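PDB 3OBF: putative transcriptional regulator, IclR family from Arthrobacter aurescens, which probably regulates transcription by binding DNA, this chain being its C-terminal, GAF-related domain, of the kind that binds effectors in IclR relatives. Local coordinates for residues E18-T23 against N154-A159; A25-N30 against A54-A59; Q78-G83 against D93-Y98. All blocks are in the same frame, centred on the assembly; numbering follows the deposited sequence. Where two conformers were deposited one is given.

How the interactions relate
Interaction 2 lies nearest the middle of the chain, while interactions 1 and 3 lie further out. None of the three has a hydrogen bond between its two segments. Interaction 1 joins the C-terminal end of helix 3-20 to the side of helix 150-170, through the carbons of a threonine, a leucine and an alanine, and is partly buried. Interaction 2, also partly buried, joins two strands of the sheet, with an apolar pair inside and a polar pair nearer the surface. Interaction 3 is a mostly buried contact between two helices away from the sheet. Interactions 1 and 2 adjoin in sequence, as helix 3-20 leads into strand 24-29. Interactions 2 and 3 touch directly, through Ala59 with Leu80 and Tyr98.

Interaction 1 of 3, residues E18-T23 against N154-A159; sequences ERTGET and NSLGEA
Thr20 OG1 is gripped by two backbone groups of its own chain. It accepts a hydrogen bond from Glu22 N: Thr20 OG1 and Glu22 N are 2.9 Å apart, with an N-H...O angle of 160°, and this closes an ST turn. The same hydroxyl is bonded to the carbonyl O of Leu16, one helical turn back. Its chi1 of 62° sets OG1 between the backbone N and the carbonyl carbon, where both bonds can form.

That choice leaves the methyl branch for the other helix. Leu156 reaches over with CD2 and meets Thr20 CB at 3.8 Å. Leu156 CD2 also lies 3.8 Å from Thr20 CG2, so it touches both carbons of the branch. Ala159, one turn further along, adds its CB at 4.2 Å from Thr20 CG2. These three side chains make the close contact, and it is van der Waals in nature. Glu22 approaches Leu156 more loosely.

Gly21 follows Thr20 with positive phi (75°), and there the chain leaves the helix. The turn carries it to Glu22, whose carboxylate forms a salt bridge with Arg147. Gly21 O and Thr23 OG1 are both bonded to Ser42, which ties the turn to a neighbouring loop.

The contact therefore sits at the C-terminal end of helix 3-20, against helix 150-170. Glu22 and Thr23 then pack on strand 135-144, just before the chain enters its neighbour in the sheet, strand 24-29.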
loop_
_atom_site.group_PDB
_atom_site.type_symbol
_atom_site.label_atom_id
_atom_site.label_comp_id
_atom_site.label_asym_id
_atom_site.label_seq_id
_atom_site.Cartn_x
_atom_site.Cartn_y
_atom_site.Cartn_z
ATOM N N GLU A 18 -15.141 7.145 5.284
ATOM C CA GLU A 18 -16.597 7.323 5.233
ATOM C C GLU A 18 -17.240 6.802 3.940
ATOM O O GLU A 18 -18.396 6.398 3.967
ATOM C CB GLU A 18 -17.064 8.757 5.559
ATOM C CG GLU A 18 -16.207 9.864 4.959
ATOM C CD GLU A 18 -16.400 11.252 5.605
ATOM O OE1 GLU A 18 -16.649 11.347 6.846
ATOM O OE2 GLU A 18 -16.275 12.260 4.848
ATOM N N ARG A 19 -16.483 6.780 2.838
ATOM C CA ARG A 19 -16.981 6.290 1.546
ATOM C C ARG A 19 -16.831 4.742 1.363
ATOM O O ARG A 19 -17.556 4.109 0.593
ATOM C CB ARG A 19 -16.246 7.018 0.417
ATOM C CG ARG A 19 -16.400 8.554 0.425
ATOM C CD ARG A 19 -17.848 8.876 0.511
ATOM N NE ARG A 19 -18.186 10.259 0.195
ATOM C CZ ARG A 19 -19.341 10.634 -0.355
ATOM N NH1 ARG A 19 -19.577 11.922 -0.607
ATOM N NH2 ARG A 19 -20.255 9.724 -0.678
ATOM N N THR A 20 -15.886 4.136 2.051
ATOM C CA THR A 20 -15.638 2.714 1.853
ATOM C C THR A 20 -16.170 1.925 3.015
ATOM O O THR A 20 -16.436 0.737 2.892
ATOM C CB THR A 20 -14.132 2.407 1.746
ATOM O OG1 THR A 20 -13.507 2.779 2.977
ATOM C CG2 THR A 20 -13.501 3.167 0.582
ATOM N N GLY A 21 -16.268 2.578 4.167
ATOM C CA GLY A 21 -16.613 1.874 5.395
ATOM C C GLY A 21 -15.452 1.068 5.924
ATOM O O GLY A 21 -15.607 0.319 6.888
ATOM N N GLU A 22 -14.271 1.233 5.326
ATOM C CA GLU A 22 -13.100 0.468 5.744
ATOM C C GLU A 22 -12.001 1.382 6.305
ATOM O O GLU A 22 -12.009 2.582 6.070
ATOM C CB GLU A 22 -12.569 -0.355 4.567
ATOM C CG GLU A 22 -13.579 -1.345 3.950
ATOM C CD GLU A 22 -13.898 -2.552 4.846
ATOM O OE1 GLU A 22 -13.268 -2.721 5.908
ATOM O OE2 GLU A 22 -14.771 -3.365 4.475
ATOM N N THR A 23 -11.084 0.802 7.074
ATOM C CA THR A 23 -9.876 1.518 7.520
ATOM C C THR A 23 -9.096 2.126 6.322
ATOM O O THR A 23 -9.005 1.485 5.282
ATOM C CB THR A 23 -8.990 0.534 8.278
ATOM O OG1 THR A 23 -9.737 0.040 9.384
ATOM C CG2 THR A 23 -7.668 1.174 8.759
ATOM N N ASN A 154 -11.600 -4.673 -6.338
ATOM C CA ASN A 154 -11.352 -3.759 -7.454
ATOM C C ASN A 154 -11.905 -2.359 -7.224
ATOM O O ASN A 154 -11.263 -1.373 -7.540
ATOM C CB ASN A 154 -11.811 -4.346 -8.798
ATOM C CG ASN A 154 -10.760 -5.271 -9.397
ATOM O OD1 ASN A 154 -10.640 -6.440 -9.013
ATOM N ND2 ASN A 154 -9.976 -4.742 -10.341
ATOM N N SER A 155 -13.087 -2.282 -6.637
ATOM C CA SER A 155 -13.652 -0.999 -6.272
ATOM C C SER A 155 -12.882 -0.261 -5.160
ATOM O O SER A 155 -12.748 0.958 -5.217
ATOM C CB SER A 155 -15.099 -1.181 -5.861
ATOM O OG SER A 155 -15.668 0.098 -5.754
ATOM N N LEU A 156 -12.402 -0.981 -4.141
ATOM C CA LEU A 156 -11.506 -0.380 -3.130
ATOM C C LEU A 156 -10.223 0.179 -3.763
ATOM O O LEU A 156 -9.792 1.296 -3.455
ATOM C CB LEU A 156 -11.174 -1.366 -2.001
ATOM C CG LEU A 156 -12.415 -1.718 -1.146
ATOM C CD1 LEU A 156 -12.119 -2.795 -0.123
ATOM C CD2 LEU A 156 -12.935 -0.482 -0.437
ATOM N N GLY A 157 -9.641 -0.598 -4.677
ATOM C CA GLY A 157 -8.419 -0.202 -5.384
ATOM C C GLY A 157 -8.563 1.121 -6.110
ATOM O O GLY A 157 -7.681 1.982 -6.047
ATOM N N GLU A 158 -9.675 1.281 -6.816
ATOM C CA GLU A 158 -9.956 2.531 -7.524
ATOM C C GLU A 158 -10.115 3.667 -6.525
ATOM O O GLU A 158 -9.598 4.767 -6.732
ATOM C CB GLU A 158 -11.231 2.402 -8.372
ATOM C CG GLU A 158 -11.669 3.695 -9.060
ATOM C CD GLU A 158 -12.864 3.483 -10.002
ATOM O OE1 GLU A 158 -13.131 2.319 -10.380
ATOM O OE2 GLU A 158 -13.527 4.477 -10.378
ATOM N N ALA A 159 -10.832 3.396 -5.440
ATOM C CA ALA A 159 -11.006 4.391 -4.389
ATOM C C ALA A 159 -9.638 4.773 -3.807
ATOM O O ALA A 159 -9.345 5.954 -3.592
ATOM C CB ALA A 159 -11.928 3.853 -3.292
#

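Interaction 2 of 3, residues A25-N30 against A54-A59; sequences ALMVWN and ARYNEA
Met27, present as selenomethionine, bends at chi2 (-61°) and again at chi3 (-73°), and this double bend brings its CE methyl to the ring of Tyr56. Met27 CE lies 3.5 Å from Tyr56 CD2. Met27 CE is nearly as close, at 3.6 Å, to Tyr56 CE2, so it rests against one side bond of the ring. The approach to the ring is oblique, and the two side chains run at about a right angle to each other.

The strands that carry them are not direct neighbours. Strand 34-40 runs between 24-29 and 55-56 in the antiparallel sheet, and the closest CA atoms, those of Met27 and Arg55, are 9.2 Å apart. The side chains alone bridge that gap. Helix 62-69 closes over the apolar pair, with Ser63 and Phe67 against Met27 and Val64 against Tyr56.

At the exposed end of the contact, Asn30 ND2 comes to 3.6 Å from Arg55 NH1. It stands at the edge of the guanidinium, near its plane, and the two flat groups are turned 33° apart. Both atoms are donors, and both go to Glu33 OE1: Arg55 by a salt bridge, Asn30 by a hydrogen bond. The chemistry thus changes across the contact, from an apolar pair under the helix to two polar groups that probably meet because they share one carboxylate.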
loop_
_atom_site.group_PDB
_atom_site.type_symbol
_atom_site.label_atom_id
_atom_site.label_comp_id
_atom_site.label_asym_id
_atom_site.label_seq_id
_atom_site.Cartn_x
_atom_site.Cartn_y
_atom_site.Cartn_z
ATOM N N ALA A 25 -5.233 4.223 5.632
ATOM C CA ALA A 25 -3.967 4.424 6.319
ATOM C C ALA A 25 -2.965 5.063 5.399
ATOM O O ALA A 25 -2.965 4.796 4.205
ATOM C CB ALA A 25 -3.420 3.103 6.819
ATOM N N LEU A 26 -2.103 5.898 5.967
ATOM C CA LEU A 26 -0.992 6.441 5.260
ATOM C C LEU A 26 0.248 5.654 5.711
ATOM O O LEU A 26 0.562 5.586 6.910
ATOM C CB LEU A 26 -0.828 7.938 5.578
ATOM C CG LEU A 26 0.310 8.675 4.823
ATOM C CD1 LEU A 26 -0.090 8.917 3.351
ATOM C CD2 LEU A 26 0.689 10.018 5.476
HETATM N N MSE A 27 0.941 5.065 4.734
HETATM C CA MSE A 27 2.142 4.293 4.989
HETATM C C MSE A 27 3.391 5.069 4.535
HETATM O O MSE A 27 3.354 5.827 3.544
HETATM C CB MSE A 27 2.088 2.953 4.255
HETATM C CG MSE A 27 0.752 2.277 4.286
HETATM SE SE MSE A 27 0.170 1.853 6.130
HETATM C CE MSE A 27 1.378 0.392 6.497
ATOM N N VAL A 28 4.483 4.873 5.275
ATOM C CA VAL A 28 5.808 5.314 4.839
ATOM C C VAL A 28 6.797 4.140 4.791
ATOM O O VAL A 28 6.600 3.114 5.443
ATOM C CB VAL A 28 6.385 6.472 5.681
ATOM C CG1 VAL A 28 5.470 7.715 5.596
ATOM C CG2 VAL A 28 6.641 6.006 7.140
ATOM N N TRP A 29 7.857 4.327 4.004
ATOM C CA TRP A 29 8.840 3.296 3.724
ATOM C C TRP A 29 10.112 3.675 4.434
ATOM O O TRP A 29 10.567 4.820 4.299
ATOM C CB TRP A 29 9.092 3.300 2.219
ATOM C CG TRP A 29 9.983 2.202 1.693
ATOM C CD1 TRP A 29 11.137 2.361 0.963
ATOM C CD2 TRP A 29 9.775 0.792 1.816
ATOM N NE1 TRP A 29 11.666 1.130 0.641
ATOM C CE2 TRP A 29 10.852 0.151 1.157
ATOM C CE3 TRP A 29 8.793 0.005 2.426
ATOM C CZ2 TRP A 29 10.960 -1.231 1.079
ATOM C CZ3 TRP A 29 8.902 -1.377 2.340
ATOM C CH2 TRP A 29 9.971 -1.979 1.668
ATOM N N ASN A 30 10.681 2.761 5.198
ATOM C CA ASN A 30 12.037 2.974 5.740
ATOM C C ASN A 30 13.145 2.182 5.036
ATOM O O ASN A 30 14.293 2.137 5.508
ATOM C CB ASN A 30 12.094 2.725 7.258
ATOM C CG ASN A 30 11.769 1.310 7.629
ATOM O OD1 ASN A 30 11.799 0.420 6.795
ATOM N ND2 ASN A 30 11.476 1.083 8.902
ATOM N N ALA A 54 2.170 -0.003 13.030
ATOM C CA ALA A 54 2.285 -1.330 12.481
ATOM C C ALA A 54 3.296 -1.318 11.329
ATOM O O ALA A 54 3.386 -0.351 10.546
ATOM C CB ALA A 54 0.911 -1.847 12.015
ATOM N N ARG A 55 4.089 -2.379 11.284
ATOM C CA ARG A 55 5.173 -2.510 10.324
ATOM C C ARG A 55 4.992 -3.768 9.500
ATOM O O ARG A 55 4.727 -4.838 10.046
ATOM C CB ARG A 55 6.522 -2.561 11.039
ATOM C CG ARG A 55 6.989 -1.264 11.724
ATOM C CD ARG A 55 8.132 -1.625 12.714
ATOM N NE ARG A 55 8.534 -0.527 13.599
ATOM C CZ ARG A 55 9.491 0.375 13.328
ATOM N NH1 ARG A 55 10.163 0.343 12.181
ATOM N NH2 ARG A 55 9.775 1.330 14.205
ATOM N N TYR A 56 5.148 -3.640 8.191
ATOM C CA TYR A 56 4.886 -4.751 7.270
ATOM C C TYR A 56 6.146 -5.054 6.458
ATOM O O TYR A 56 6.725 -4.146 5.865
ATOM C CB TYR A 56 3.691 -4.411 6.348
ATOM C CG TYR A 56 2.412 -4.178 7.126
ATOM C CD1 TYR A 56 1.544 -5.240 7.431
ATOM C CD2 TYR A 56 2.105 -2.896 7.604
ATOM C CE1 TYR A 56 0.385 -5.029 8.187
ATOM C CE2 TYR A 56 0.965 -2.662 8.363
ATOM C CZ TYR A 56 0.112 -3.729 8.653
ATOM O OH TYR A 56 -1.003 -3.468 9.391
ATOM N N ASN A 57 6.582 -6.318 6.440
ATOM C CA ASN A 57 7.732 -6.683 5.580
ATOM C C ASN A 57 7.508 -7.930 4.698
ATOM O O ASN A 57 8.475 -8.546 4.222
ATOM C CB ASN A 57 9.031 -6.800 6.381
ATOM C CG ASN A 57 9.107 -8.084 7.161
ATOM O OD1 ASN A 57 8.111 -8.569 7.640
ATOM N ND2 ASN A 57 10.293 -8.651 7.267
ATOM N N GLU A 58 6.242 -8.281 4.466
ATOM C CA GLU A 58 5.891 -9.365 3.541
ATOM C C GLU A 58 5.744 -8.757 2.164
ATOM O O GLU A 58 5.068 -7.734 1.963
ATOM C CB GLU A 58 4.582 -10.039 3.963
ATOM C CG GLU A 58 4.734 -10.735 5.353
ATOM C CD GLU A 58 3.423 -11.215 5.952
ATOM O OE1 GLU A 58 3.021 -12.356 5.659
ATOM O OE2 GLU A 58 2.804 -10.466 6.754
ATOM N N ALA A 59 6.406 -9.395 1.221
ATOM C CA ALA A 59 6.419 -8.972 -0.168
ATOM C C ALA A 59 5.010 -8.745 -0.708
ATOM O O ALA A 59 4.756 -7.782 -1.436
ATOM C CB ALA A 59 7.202 -9.978 -1.020
#

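Interaction 3 of 3, residues Q78-G83 against D93-Y98; sequences QLLRSG and DAVEAY
The apolar part of the contact is made by Leu80, Val95 and Tyr98. Leu80 sends its CD1 methyl towards the other two. Leu80 CD1 comes to 4.0 Å from Tyr98 CD2, approaching the ring obliquely. Leu80 CD1 also lies 4.3 Å from Val95 CG2. Tyr98 has its CG opposite the backbone N (chi1 -179°), which carries the ring out towards the helix of Leu80. Further apolar cover for Leu80 comes from Ala59, Ile85 and Leu87, and Tyr98 also packs on Gln65 and Leu68 of helix 62-69.

These residues belong to two successive helices, 73-82 and 92-108, joined by a short connection. The segment axes approach to 11.4 Å and run at 138° to each other, so the pair packs obliquely, about midway between perpendicular and antiparallel. Gly83, the first residue to leave helical geometry, has positive phi (85°), a backbone shape that favours glycine. Gly83 N still bonds to Leu80 O, at 3.1 Å. The two helices lie to one side of the sheet within the IclR C-terminal domain, which belongs to the GAF clan.

Arg81 touches through its flat end. Its chain bends at chi2, which brings Arg81 NE to 3.8 Å from Val95 CG2. Arg81 NH2 lies 4.0 Å from Val95 CG2, the same methyl. The methyl lies in the guanidinium plane, at its edge. This is a van der Waals contact, at the more exposed border of the pair. Glu96, on the same helix as Val95, forms a long, weak ion pair with Arg77.

Outside the pair, Tyr98 OH is hydrogen-bonded to Ala59 O, which ties helix 92-108 to the loop that follows strand 55-56.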
loop_
_atom_site.group_PDB
_atom_site.type_symbol
_atom_site.label_atom_id
_atom_site.label_comp_id
_atom_site.label_asym_id
_atom_site.label_seq_id
_atom_site.Cartn_x
_atom_site.Cartn_y
_atom_site.Cartn_z
ATOM N N GLN A 78 17.851 -8.136 -3.844
ATOM C CA GLN A 78 18.628 -8.232 -2.634
ATOM C C GLN A 78 17.762 -8.339 -1.380
ATOM O O GLN A 78 18.041 -9.158 -0.515
ATOM C CB GLN A 78 19.590 -7.053 -2.560
ATOM C CG GLN A 78 20.598 -7.096 -3.718
ATOM C CD GLN A 78 21.305 -5.777 -3.974
ATOM O OE1 GLN A 78 20.895 -4.716 -3.479
ATOM N NE2 GLN A 78 22.380 -5.833 -4.775
ATOM N N LEU A 79 16.721 -7.517 -1.286
ATOM C CA LEU A 79 15.766 -7.577 -0.180
ATOM C C LEU A 79 15.041 -8.924 -0.097
ATOM O O LEU A 79 14.794 -9.445 0.991
ATOM C CB LEU A 79 14.737 -6.432 -0.290
ATOM C CG LEU A 79 15.248 -5.048 0.124
ATOM C CD1 LEU A 79 14.275 -3.972 -0.319
ATOM C CD2 LEU A 79 15.460 -4.982 1.652
ATOM N N LEU A 80 14.699 -9.514 -1.224
ATOM C CA LEU A 80 14.029 -10.816 -1.145
ATOM C C LEU A 80 14.998 -11.945 -0.756
ATOM O O LEU A 80 14.705 -12.711 0.155
ATOM C CB LEU A 80 13.281 -11.128 -2.437
ATOM C CG LEU A 80 12.114 -10.185 -2.779
ATOM C CD1 LEU A 80 11.690 -10.343 -4.231
ATOM C CD2 LEU A 80 10.936 -10.452 -1.860
ATOM N N ARG A 81 16.158 -12.024 -1.413
ATOM C CA ARG A 81 17.125 -13.102 -1.161
ATOM C C ARG A 81 17.796 -12.982 0.215
ATOM O O ARG A 81 18.286 -13.978 0.748
ATOM C CB ARG A 81 18.222 -13.155 -2.243
ATOM C CG ARG A 81 17.745 -13.199 -3.678
ATOM C CD ARG A 81 17.332 -14.598 -4.067
ATOM N NE ARG A 81 16.734 -14.694 -5.408
ATOM C CZ ARG A 81 17.369 -15.161 -6.486
ATOM N NH1 ARG A 81 18.630 -15.574 -6.401
ATOM N NH2 ARG A 81 16.742 -15.230 -7.655
ATOM N N SER A 82 17.845 -11.763 0.761
ATOM C CA SER A 82 18.334 -11.572 2.119
ATOM C C SER A 82 17.306 -11.952 3.180
ATOM O O SER A 82 17.660 -12.094 4.332
ATOM C CB SER A 82 18.756 -10.116 2.368
ATOM O OG SER A 82 17.612 -9.287 2.535
ATOM N N GLY A 83 16.025 -12.034 2.820
ATOM C CA GLY A 83 15.001 -12.299 3.803
ATOM C C GLY A 83 14.529 -11.039 4.511
ATOM O O GLY A 83 13.655 -11.114 5.367
ATOM N N ASP A 93 12.405 -17.271 -11.064
ATOM C CA ASP A 93 11.132 -16.992 -11.710
ATOM C C ASP A 93 10.036 -16.498 -10.757
ATOM O O ASP A 93 9.167 -15.770 -11.205
ATOM C CB ASP A 93 10.675 -18.140 -12.628
ATOM C CG ASP A 93 10.918 -19.500 -12.020
ATOM O OD1 ASP A 93 10.714 -19.601 -10.788
ATOM O OD2 ASP A 93 11.308 -20.448 -12.749
ATOM N N ALA A 94 10.084 -16.870 -9.470
ATOM C CA ALA A 94 9.221 -16.247 -8.445
ATOM C C ALA A 94 9.578 -14.773 -8.263
ATOM O O ALA A 94 8.696 -13.929 -8.096
ATOM C CB ALA A 94 9.298 -16.969 -7.117
ATOM N N VAL A 95 10.875 -14.476 -8.305
ATOM C CA VAL A 95 11.346 -13.107 -8.204
ATOM C C VAL A 95 10.898 -12.337 -9.444
ATOM O O VAL A 95 10.376 -11.235 -9.338
ATOM C CB VAL A 95 12.897 -13.041 -7.975
ATOM C CG1 VAL A 95 13.447 -11.619 -8.196
ATOM C CG2 VAL A 95 13.257 -13.560 -6.571
ATOM N N GLU A 96 11.088 -12.934 -10.610
ATOM C CA GLU A 96 10.694 -12.308 -11.866
ATOM C C GLU A 96 9.182 -12.054 -11.945
ATOM O O GLU A 96 8.757 -10.984 -12.394
ATOM C CB GLU A 96 11.169 -13.144 -13.073
ATOM C CG GLU A 96 12.701 -13.143 -13.285
ATOM C CD GLU A 96 13.315 -11.724 -13.386
ATOM O OE1 GLU A 96 12.707 -10.836 -14.037
ATOM O OE2 GLU A 96 14.414 -11.494 -12.816
ATOM N N ALA A 97 8.378 -13.028 -11.519
ATOM C CA ALA A 97 6.926 -12.831 -11.466
ATOM C C ALA A 97 6.589 -11.673 -10.524
ATOM O O ALA A 97 5.715 -10.840 -10.831
ATOM C CB ALA A 97 6.221 -14.095 -11.018
ATOM N N TYR A 98 7.288 -11.615 -9.382
ATOM C CA TYR A 98 7.018 -10.588 -8.378
ATOM C C TYR A 98 7.344 -9.205 -8.924
ATOM O O TYR A 98 6.601 -8.262 -8.712
ATOM C CB TYR A 98 7.778 -10.850 -7.074
ATOM C CG TYR A 98 7.480 -9.805 -6.022
ATOM C CD1 TYR A 98 6.316 -9.871 -5.241
ATOM C CD2 TYR A 98 8.347 -8.738 -5.815
ATOM C CE1 TYR A 98 6.043 -8.906 -4.281
ATOM C CE2 TYR A 98 8.077 -7.765 -4.858
ATOM C CZ TYR A 98 6.928 -7.855 -4.105
ATOM O OH TYR A 98 6.692 -6.903 -3.160
#